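Local coordinates for protein sortase B (Clostridium perfringens, PDB 5YFK) that probably acts as a cysteine transpeptidase of the sortase B class, a family that joins surface proteins covalently to the bacterial cell wall, at residues A[121-124]-A[125-128]; A[178-181]-A[182-185]; A[195-198]-A[199-203]. The protein carries 1 engineered substitution. All coordinates share one frame; numbering follows the deposited sequence.

Interaction 1: residues A[121-124]-A[125-128]; sequences FAQI and KHFK
One face of the His126 imidazole is met by CB of Gln123, a CH-pi contact displaced toward the rim of the ring, with CB 4.3 Å from the ring centroid. At the edge of the same ring, in its plane, a water lies 2.8 Å from ND1. The Phe127 ring instead has the carbonyl oxygen of Ile124 in plane at its edge, 3.4 Å from CD2. Both rings stand on a 3-10 helical run that leads from the loop after strand 107-111 of the sortase domain toward helix 130-135. Gln123 and His126 are one 3-10 turn apart, and each carries CG opposite its carbonyl carbon (chi1 -70° for Gln123), which carries the extended glutamine obliquely across the imidazole. CD of Gln123 comes 3.5 Å from His126 CE1, the amide and ring planes turned 30° apart. The water donates to Gln123 OE1 and so bridges the two side chains; the same OE1 also bonds to Asn65 N, while NE2 holds Asp118, which fixes the rotation of the amide. Phe127 meets Phe132 edge to face and packs on strands 146-159 and 216-225, whereas Ile124 packs on strands 203-210 and 216-225. The segment lies close to the predicted active site, Phe121 being backbone-bonded to His113. Lys125 N binds Ala122 O and Phe127 N binds Ile124 O, at 3.1 and 3.0 Å. Lys125 places CG between its own backbone N and carbonyl carbon, bringing that methylene to 3.1 Å from Ala122 O.

Interaction 2: residues A[178-181]-A[182-185]; sequences EKYL and KEQE
Helix 174-186 belongs to the long crossing between strands 146-159 and 203-210, where class B sortases characteristically carry a helix, and here Tyr180 and Gln184, one turn apart, fold against each other. The Gln184 methylene CG sits over one face of the Tyr180 ring, offset toward the rim and 3.9 Å from the centroid, a CH-pi contact. The amide beyond it continues nearly flat over the phenol, its plane only 15° from that of the ring, with NE2 3.8 Å from Tyr180 CZ. Gln184 CG leans back toward the preceding turn, and a bend at chi2 (-65°) then lays the amide across the ring, while Tyr180 sets its ring beside its own carbonyl carbon, facing the next turn. Glu183 completes the cluster: its OE1 receives NE2 of Gln184 at 3.0 Å and lies 3.5 Å from Tyr180 CD1. The hydrogen bond runs in the amide plane but meets the carboxylate from well above its plane, 69° out of it. At the far end a water stands 2.6 Å from Tyr180 OH and donates a weak bond to Gln184 OE1. That oxygen has its stronger partner in the hydroxyl of Tyr156 on strand 146-159. Beneath the side chains the helical bond from Gln184 N to Tyr180 O is 2.9 Å long, and Leu181, turned elsewhere, packs on Leu197 and Ile203. The Gln184 amide is thus held at both ends, NE2 by a carboxylate and OE1 by a hydroxyl and a water. This fixes which way round it lies and keeps its polar atoms satisfied in a buried position; the Glu183 charge may further polarise the N-H that points at it.

Interaction 3: residues A[195-198]-A[199-203]; sequences IDLN and SNDRI
Asn198 and Asp201 clasp each other across a type I beta turn, in the loop that delivers the chain from helix 174-186 to strand 203-210. Asn198 holds CG between its backbone N and carbonyl carbon (chi1 78°), a crowded position that folds the amide over the turn. OD1 then accepts Asn200 N at 2.9 Å, an Asx turn built on the first residue of the beta turn, the donor lying 45° out of the amide carbonyl plane. ND2 reaches back to the carbonyl oxygen of Asp196 at 3.0 Å, close to its own amide plane, so both ends of the amide are engaged. Asp201 CG instead lies beside its own backbone N, and the carboxylate swings back across the open end of the turn toward Asn198: OD2 takes Asn198 N at 2.8 Å from above the carboxylate plane. The return bond, Asp201 N to Asn198 O, is also 2.8 Å. Leu197 CD1 packs 3.6 Å from Asp201 OD2. Lys223 of strand 216-225 forms a salt bridge with this same OD2, and its charge probably offsets the nearness of Asn198 O, an acceptor that cannot bond to the carboxylate.

Overall arrangement
All three contacts are local and follow one another along the chain without nesting or crossing. Interaction 1 comes first, winding the loop after strand 107-111 into a 3-10 run on the sheet near the predicted active site. Strands 138-143 and 146-159 follow, then interaction 2 on helix 174-186, and interaction 3 turns the chain into strand 203-210. Interaction 1 stays apart, its nearest atoms about 12 Å from interaction 2 and about 11 Å from interaction 3. Interactions 2 and 3 touch: Leu181 CD1 packs 3.3 Å from Asn198 O, and Glu178 OE1 lies 3.1 Å from Ser199 N, seating the turn against the helix.

Interaction 1: residues A[121-124]-A[125-128]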
ATOM      1  N   PHE A 121       0.902  -3.746  -8.216  1.00 12.48           N
ATOM      2  CA  PHE A 121      -0.419  -3.235  -7.722  1.00 12.85           C
ATOM      3  C   PHE A 121      -1.528  -3.311  -8.793  1.00 12.18           C
ATOM      4  O   PHE A 121      -2.641  -2.771  -8.586  1.00 15.36           O
ATOM      5  CB  PHE A 121      -0.287  -1.792  -7.202  1.00 12.85           C
ATOM      6  CG  PHE A 121      -0.066  -1.655  -5.700  1.00 12.94           C
ATOM      7  CD1 PHE A 121       0.372  -2.718  -4.919  1.00 11.31           C
ATOM      8  CD2 PHE A 121       0.016  -0.372  -5.139  1.00 11.69           C
ATOM      9  CE1 PHE A 121       0.637  -2.559  -3.555  1.00 11.99           C
ATOM     10  CE2 PHE A 121       0.254  -0.208  -3.781  1.00 12.50           C
ATOM     11  CZ  PHE A 121       0.575  -1.300  -2.986  1.00 14.78           C
ATOM     12  N   ALA A 122      -1.338  -4.125  -9.837  1.00 13.71           N
ATOM     13  CA  ALA A 122      -2.394  -4.292 -10.847  1.00 15.35           C
ATOM     14  C   ALA A 122      -3.728  -4.598 -10.182  1.00 14.18           C
ATOM     15  O   ALA A 122      -4.772  -4.060 -10.556  1.00 17.62           O
ATOM     16  CB  ALA A 122      -2.037  -5.409 -11.820  1.00 17.79           C
ATOM     17  N   GLN A 123      -3.713  -5.513  -9.220  1.00 15.02           N
ATOM     18  CA  GLN A 123      -4.973  -6.009  -8.656  1.00 14.86           C
ATOM     19  C   GLN A 123      -5.708  -5.070  -7.755  1.00 14.80           C
ATOM     20  O   GLN A 123      -6.875  -5.316  -7.427  1.00 14.32           O
ATOM     21  CB  GLN A 123      -4.784  -7.385  -8.005  1.00 14.25           C
ATOM     22  CG  GLN A 123      -4.536  -8.434  -9.060  1.00 14.50           C
ATOM     23  CD  GLN A 123      -4.770  -9.848  -8.561  1.00 15.38           C
ATOM     24  OE1 GLN A 123      -5.057 -10.069  -7.373  1.00 13.20           O
ATOM     25  NE2 GLN A 123      -4.452 -10.807  -9.412  1.00 18.48           N
ATOM     26  N   ILE A 124      -5.126  -3.903  -7.482  1.00 14.80           N
ATOM     27  CA  ILE A 124      -5.904  -2.827  -6.846  1.00 14.03           C
ATOM     28  C   ILE A 124      -7.156  -2.458  -7.645  1.00 13.64           C
ATOM     29  O   ILE A 124      -8.227  -2.152  -7.083  1.00 13.18           O
ATOM     30  CB  ILE A 124      -5.023  -1.570  -6.646  1.00 14.33           C
ATOM     31  CG1 ILE A 124      -3.851  -1.867  -5.712  1.00 15.78           C
ATOM     32  CG2 ILE A 124      -5.864  -0.423  -6.150  1.00 14.23           C
ATOM     33  CD1 ILE A 124      -4.180  -2.321  -4.313  1.00 18.57           C
ATOM     34  N   LYS A 125      -7.097  -2.691  -8.947  1.00 15.51           N
ATOM     35  CA  LYS A 125      -8.204  -2.340  -9.841  1.00 13.18           C
ATOM     36  C   LYS A 125      -9.452  -3.215  -9.574  1.00 17.84           C
ATOM     37  O   LYS A 125     -10.597  -2.760  -9.758  1.00 15.71           O
ATOM     38  CB  LYS A 125      -7.720  -2.487 -11.285  1.00 17.60           C
ATOM     39  CG  LYS A 125      -7.643  -3.924 -11.791  1.00 19.59           C
ATOM     40  CD  LYS A 125      -7.017  -3.981 -13.175  1.00 29.73           C
ATOM     41  CE  LYS A 125      -7.085  -5.383 -13.766  1.00 31.68           C
ATOM     42  NZ  LYS A 125      -8.384  -5.601 -14.452  1.00 43.20           N
ATOM     43  N   HIS A 126      -9.253  -4.295  -8.828  1.00 15.92           N
ATOM     44  CA  HIS A 126     -10.369  -5.222  -8.578  1.00 17.25           C
ATOM     45  C   HIS A 126     -11.319  -4.570  -7.602  1.00 15.41           C
ATOM     46  O   HIS A 126     -12.500  -4.893  -7.559  1.00 17.32           O
ATOM     47  CB  HIS A 126      -9.871  -6.533  -7.996  1.00 18.25           C
ATOM     48  CG  HIS A 126      -9.154  -7.411  -8.970  1.00 18.96           C
ATOM     49  ND1 HIS A 126      -8.607  -8.620  -8.601  1.00 27.18           N
ATOM     50  CD2 HIS A 126      -9.001  -7.327 -10.316  1.00 28.95           C
ATOM     51  CE1 HIS A 126      -8.054  -9.193  -9.660  1.00 33.52           C
ATOM     52  NE2 HIS A 126      -8.318  -8.452 -10.719  1.00 21.89           N
ATOM     53  N   PHE A 127     -10.810  -3.636  -6.804  1.00 15.10           N
ATOM     54  CA  PHE A 127     -11.636  -2.989  -5.797  1.00 17.81           C
ATOM     55  C   PHE A 127     -12.680  -2.055  -6.392  1.00 15.06           C
ATOM     56  O   PHE A 127     -13.640  -1.684  -5.707  1.00 17.68           O
ATOM     57  CB  PHE A 127     -10.742  -2.274  -4.786  1.00 19.59           C
ATOM     58  CG  PHE A 127     -10.075  -3.209  -3.837  1.00 15.44           C
ATOM     59  CD1 PHE A 127     -10.812  -3.812  -2.829  1.00 14.31           C
ATOM     60  CD2 PHE A 127      -8.766  -3.619  -4.046  1.00 15.33           C
ATOM     61  CE1 PHE A 127     -10.250  -4.763  -2.002  1.00 14.84           C
ATOM     62  CE2 PHE A 127      -8.183  -4.560  -3.208  1.00 15.68           C
ATOM     63  CZ  PHE A 127      -8.910  -5.098  -2.156  1.00 13.50           C
ATOM     64  N   LYS A 128     -12.595  -1.797  -7.700  1.00 18.58           N
ATOM     65  CA  LYS A 128     -13.633  -0.984  -8.374  1.00 21.83           C
ATOM     66  C   LYS A 128     -14.926  -1.754  -8.652  1.00 21.05           C
ATOM     67  O   LYS A 128     -15.974  -1.153  -8.973  1.00 19.58           O
ATOM     68  CB  LYS A 128     -13.097  -0.418  -9.681  1.00 19.31           C
ATOM     69  CG  LYS A 128     -12.059   0.685  -9.494  1.00 26.37           C
ATOM     70  CD  LYS A 128     -11.151   0.810 -10.719  1.00 28.44           C
ATOM     71  CE  LYS A 128     -11.920   1.133 -11.976  1.00 36.49           C
ATOM     72  NZ  LYS A 128     -11.030   1.077 -13.158  1.00 26.28           N
TER
HETATM   73  O   HOH W   1      -7.506 -10.510  -6.908  1.00 15.93           O

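Interaction 2: residues A[178-181]-A[182-185]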
ATOM      1  N   GLU A 178      -9.719  15.470  10.023  1.00 17.77           N
ATOM      2  CA  GLU A 178     -11.075  15.033   9.900  1.00 19.58           C
ATOM      3  C   GLU A 178     -11.636  15.412   8.518  1.00 17.28           C
ATOM      4  O   GLU A 178     -12.325  14.632   7.860  1.00 21.89           O
ATOM      5  CB  GLU A 178     -11.931  15.633  11.007  1.00 23.56           C
ATOM      6  CG  GLU A 178     -13.376  15.169  10.958  1.00 30.51           C
ATOM      7  CD  GLU A 178     -13.535  13.668  11.156  1.00 45.96           C
ATOM      8  OE1 GLU A 178     -12.554  13.000  11.541  1.00 52.61           O
ATOM      9  OE2 GLU A 178     -14.646  13.145  10.924  1.00 59.21           O
ATOM     10  N   LYS A 179     -11.306  16.611   8.079  1.00 20.68           N
ATOM     11  CA  LYS A 179     -11.746  17.090   6.775  1.00 20.16           C
ATOM     12  C   LYS A 179     -11.197  16.171   5.675  1.00 19.84           C
ATOM     13  O   LYS A 179     -11.896  15.840   4.707  1.00 16.50           O
ATOM     14  CB  LYS A 179     -11.244  18.520   6.576  1.00 23.85           C
ATOM     15  CG  LYS A 179     -11.559  19.114   5.206  1.00 40.59           C
ATOM     16  CD  LYS A 179     -11.343  20.627   5.178  1.00 40.93           C
ATOM     17  CE  LYS A 179     -10.092  21.009   4.392  1.00 54.92           C
ATOM     18  NZ  LYS A 179      -9.004  21.531   5.271  1.00 56.39           N
ATOM     19  N   TYR A 180      -9.912  15.829   5.786  1.00 14.51           N
ATOM     20  CA  TYR A 180      -9.289  14.885   4.839  1.00 16.87           C
ATOM     21  C   TYR A 180      -9.983  13.526   4.798  1.00 15.06           C
ATOM     22  O   TYR A 180     -10.260  12.976   3.715  1.00 14.29           O
ATOM     23  CB  TYR A 180      -7.816  14.683   5.198  1.00 17.62           C
ATOM     24  CG  TYR A 180      -7.063  13.872   4.160  1.00 15.91           C
ATOM     25  CD1 TYR A 180      -6.661  14.447   2.957  1.00 16.71           C
ATOM     26  CD2 TYR A 180      -6.759  12.532   4.371  1.00 14.63           C
ATOM     27  CE1 TYR A 180      -5.882  13.744   2.057  1.00 15.56           C
ATOM     28  CE2 TYR A 180      -6.004  11.805   3.460  1.00 12.92           C
ATOM     29  CZ  TYR A 180      -5.599  12.396   2.285  1.00 13.63           C
ATOM     30  OH  TYR A 180      -4.882  11.671   1.347  1.00 15.09           O
ATOM     31  N   LEU A 181     -10.283  12.980   5.972  1.00 14.95           N
ATOM     32  CA  LEU A 181     -10.939  11.684   6.063  1.00 15.29           C
ATOM     33  C   LEU A 181     -12.292  11.738   5.366  1.00 18.40           C
ATOM     34  O   LEU A 181     -12.653  10.834   4.622  1.00 15.04           O
ATOM     35  CB  LEU A 181     -11.109  11.250   7.522  1.00 15.67           C
ATOM     36  CG  LEU A 181      -9.782  10.921   8.226  1.00 14.48           C
ATOM     37  CD1 LEU A 181     -10.001  10.532   9.673  1.00 16.22           C
ATOM     38  CD2 LEU A 181      -9.064   9.815   7.473  1.00 18.56           C
ATOM     39  N   LYS A 182     -13.057  12.780   5.660  1.00 17.30           N
ATOM     40  CA  LYS A 182     -14.376  12.986   5.032  1.00 19.32           C
ATOM     41  C   LYS A 182     -14.301  13.059   3.501  1.00 18.62           C
ATOM     42  O   LYS A 182     -15.082  12.382   2.797  1.00 17.71           O
ATOM     43  CB  LYS A 182     -15.043  14.242   5.622  1.00 23.31           C
ATOM     44  CG  LYS A 182     -16.291  14.720   4.880  1.00 31.98           C
ATOM     45  CD  LYS A 182     -17.267  15.401   5.822  1.00 49.50           C
ATOM     46  CE  LYS A 182     -17.687  16.774   5.332  1.00 49.70           C
ATOM     47  NZ  LYS A 182     -18.541  17.445   6.354  1.00 72.47           N
ATOM     48  N   GLU A 183     -13.283  13.755   2.994  1.00 17.93           N
ATOM     49  CA  GLU A 183     -13.067  13.854   1.558  1.00 19.87           C
ATOM     50  C   GLU A 183     -12.795  12.462   0.992  1.00 18.30           C
ATOM     51  O   GLU A 183     -13.350  12.090  -0.030  1.00 15.15           O
ATOM     52  CB  GLU A 183     -11.878  14.768   1.238  1.00 29.45           C
ATOM     53  CG  GLU A 183     -11.293  14.548  -0.157  1.00 33.35           C
ATOM     54  CD  GLU A 183      -9.934  15.220  -0.406  1.00 47.50           C
ATOM     55  OE1 GLU A 183      -8.940  14.891   0.297  1.00 28.71           O
ATOM     56  OE2 GLU A 183      -9.802  15.874  -1.476  1.00 49.96           O
ATOM     57  N   GLN A 184     -11.874  11.729   1.614  1.00 15.70           N
ATOM     58  CA  GLN A 184     -11.469  10.418   1.086  1.00 16.00           C
ATOM     59  C   GLN A 184     -12.627   9.436   1.109  1.00 13.62           C
ATOM     60  O   GLN A 184     -12.866   8.732   0.136  1.00 17.37           O
ATOM     61  CB  GLN A 184     -10.288   9.846   1.863  1.00 18.66           C
ATOM     62  CG  GLN A 184      -9.045  10.707   1.772  1.00 15.13           C
ATOM     63  CD  GLN A 184      -8.497  10.767   0.365  1.00 15.34           C
ATOM     64  OE1 GLN A 184      -8.254   9.732  -0.254  1.00 16.20           O
ATOM     65  NE2 GLN A 184      -8.470  11.971  -0.209  1.00 17.57           N
ATOM     66  N   GLU A 185     -13.453   9.522   2.150  1.00 17.09           N
ATOM     67  CA  GLU A 185     -14.607   8.643   2.262  1.00 20.83           C
ATOM     68  C   GLU A 185     -15.692   9.020   1.233  1.00 21.06           C
ATOM     69  O   GLU A 185     -16.245   8.147   0.570  1.00 19.39           O
ATOM     70  CB  GLU A 185     -15.174   8.705   3.674  1.00 26.10           C
ATOM     71  CG  GLU A 185     -16.322   7.736   3.912  1.00 25.07           C
ATOM     72  CD  GLU A 185     -16.867   7.795   5.333  1.00 34.81           C
ATOM     73  OE1 GLU A 185     -17.029   8.914   5.872  1.00 40.68           O
ATOM     74  OE2 GLU A 185     -17.183   6.719   5.879  1.00 37.82           O
TER
HETATM   75  O   HOH W   2      -5.867   9.226   1.254  1.00 14.69           O

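Interaction 3: residues A[195-198]-A[199-203]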
ATOM      1  N   ILE A 195     -17.934   1.504   9.782  1.00 30.23           N
ATOM      2  CA  ILE A 195     -16.472   1.597   9.843  1.00 41.09           C
ATOM      3  C   ILE A 195     -16.016   2.650  10.874  1.00 35.66           C
ATOM      4  O   ILE A 195     -14.833   2.731  11.200  1.00 21.15           O
ATOM      5  CB  ILE A 195     -15.886   1.919   8.445  1.00 29.27           C
ATOM      6  CG1 ILE A 195     -14.417   1.498   8.357  1.00 46.85           C
ATOM      7  CG2 ILE A 195     -16.011   3.396   8.116  1.00 37.99           C
ATOM      8  CD1 ILE A 195     -14.184   0.330   7.432  1.00 38.34           C
ATOM      9  N   ASP A 196     -16.976   3.362  11.469  1.00 26.47           N
ATOM     10  CA  ASP A 196     -16.692   4.442  12.437  1.00 22.62           C
ATOM     11  C   ASP A 196     -15.409   5.215  12.072  1.00 23.86           C
ATOM     12  O   ASP A 196     -14.525   5.397  12.915  1.00 21.67           O
ATOM     13  CB  ASP A 196     -16.562   3.829  13.831  1.00 26.36           C
ATOM     14  CG  ASP A 196     -16.570   4.862  14.954  1.00 28.43           C
ATOM     15  OD1 ASP A 196     -16.988   6.010  14.731  1.00 29.94           O
ATOM     16  OD2 ASP A 196     -15.997   4.555  16.024  1.00 38.44           O
ATOM     17  N   LEU A 197     -15.412   5.869  10.918  1.00 21.79           N
ATOM     18  CA  LEU A 197     -14.244   6.606  10.490  1.00 20.69           C
ATOM     19  C   LEU A 197     -14.198   7.916  11.284  1.00 27.73           C
ATOM     20  O   LEU A 197     -15.215   8.629  11.398  1.00 29.70           O
ATOM     21  CB  LEU A 197     -14.295   6.894   8.986  1.00 25.61           C
ATOM     22  CG  LEU A 197     -13.006   7.481   8.397  1.00 26.00           C
ATOM     23  CD1 LEU A 197     -11.831   6.531   8.540  1.00 29.34           C
ATOM     24  CD2 LEU A 197     -13.187   7.909   6.938  1.00 29.89           C
ATOM     25  N   ASN A 198     -13.049   8.188  11.888  1.00 23.27           N
ATOM     26  CA  ASN A 198     -12.914   9.341  12.780  1.00 21.78           C
ATOM     27  C   ASN A 198     -11.472   9.807  12.959  1.00 21.63           C
ATOM     28  O   ASN A 198     -10.527   9.124  12.586  1.00 18.55           O
ATOM     29  CB  ASN A 198     -13.575   9.030  14.126  1.00 24.19           C
ATOM     30  CG  ASN A 198     -12.724   8.143  15.014  1.00 19.78           C
ATOM     31  OD1 ASN A 198     -11.884   8.637  15.770  1.00 28.81           O
ATOM     32  ND2 ASN A 198     -12.971   6.854  14.983  1.00 17.58           N
ATOM     33  N   SER A 199     -11.295  11.012  13.496  1.00 20.74           N
ATOM     34  CA  SER A 199     -10.002  11.662  13.469  1.00 23.40           C
ATOM     35  C   SER A 199      -8.964  10.994  14.382  1.00 19.91           C
ATOM     36  O   SER A 199      -7.773  11.282  14.282  1.00 20.96           O
ATOM     37  CB  SER A 199     -10.173  13.126  13.877  1.00 31.29           C
ATOM     38  OG  SER A 199     -10.278  13.219  15.284  1.00 31.97           O
ATOM     39  N   ASN A 200      -9.365  10.011  15.175  1.00 20.31           N
ATOM     40  CA  ASN A 200      -8.363   9.223  15.891  1.00 20.88           C
ATOM     41  C   ASN A 200      -7.744   8.126  15.043  1.00 17.94           C
ATOM     42  O   ASN A 200      -6.777   7.492  15.458  1.00 17.28           O
ATOM     43  CB  ASN A 200      -8.963   8.572  17.135  1.00 29.16           C
ATOM     44  CG  ASN A 200      -9.445   9.581  18.143  1.00 33.05           C
ATOM     45  OD1 ASN A 200      -8.739  10.541  18.464  1.00 31.67           O
ATOM     46  ND2 ASN A 200     -10.696   9.437  18.554  1.00 30.46           N
ATOM     47  N   ASP A 201      -8.294   7.894  13.859  1.00 15.73           N
ATOM     48  CA  ASP A 201      -7.876   6.759  13.058  1.00 17.30           C
ATOM     49  C   ASP A 201      -6.518   6.978  12.387  1.00 16.82           C
ATOM     50  O   ASP A 201      -6.042   8.115  12.214  1.00 16.84           O
ATOM     51  CB  ASP A 201      -8.922   6.437  11.987  1.00 17.76           C
ATOM     52  CG  ASP A 201     -10.158   5.764  12.558  1.00 21.13           C
ATOM     53  OD1 ASP A 201     -10.006   4.893  13.439  1.00 18.10           O
ATOM     54  OD2 ASP A 201     -11.268   6.017  12.028  1.00 20.13           O
ATOM     55  N   ARG A 202      -5.880   5.866  12.048  1.00 14.53           N
ATOM     56  CA  ARG A 202      -4.697   5.902  11.201  1.00 13.83           C
ATOM     57  C   ARG A 202      -5.039   5.220   9.892  1.00 14.17           C
ATOM     58  O   ARG A 202      -5.654   4.148   9.889  1.00 15.99           O
ATOM     59  CB  ARG A 202      -3.533   5.165  11.868  1.00 16.59           C
ATOM     60  CG  ARG A 202      -2.242   5.383  11.095  1.00 17.11           C
ATOM     61  CD  ARG A 202      -1.026   4.765  11.760  1.00 23.13           C
ATOM     62  NE  ARG A 202       0.173   5.462  11.299  1.00 23.03           N
ATOM     63  CZ  ARG A 202       1.418   5.154  11.653  1.00 25.03           C
ATOM     64  NH1 ARG A 202       2.416   5.966  11.324  1.00 23.65           N
ATOM     65  NH2 ARG A 202       1.668   4.008  12.268  1.00 23.68           N
ATOM     66  N   ILE A 203      -4.693   5.840   8.782  1.00 14.71           N
ATOM     67  CA  ILE A 203      -5.082   5.282   7.509  1.00 12.61           C
ATOM     68  C   ILE A 203      -3.894   4.862   6.650  1.00 12.02           C
ATOM     69  O   ILE A 203      -2.781   5.365   6.811  1.00 13.23           O
ATOM     70  CB  ILE A 203      -6.023   6.213   6.716  1.00 13.77           C
ATOM     71  CG1 ILE A 203      -5.386   7.588   6.479  1.00 13.56           C
ATOM     72  CG2 ILE A 203      -7.373   6.304   7.447  1.00 15.59           C
ATOM     73  CD1 ILE A 203      -6.080   8.406   5.390  1.00 11.28           C
TER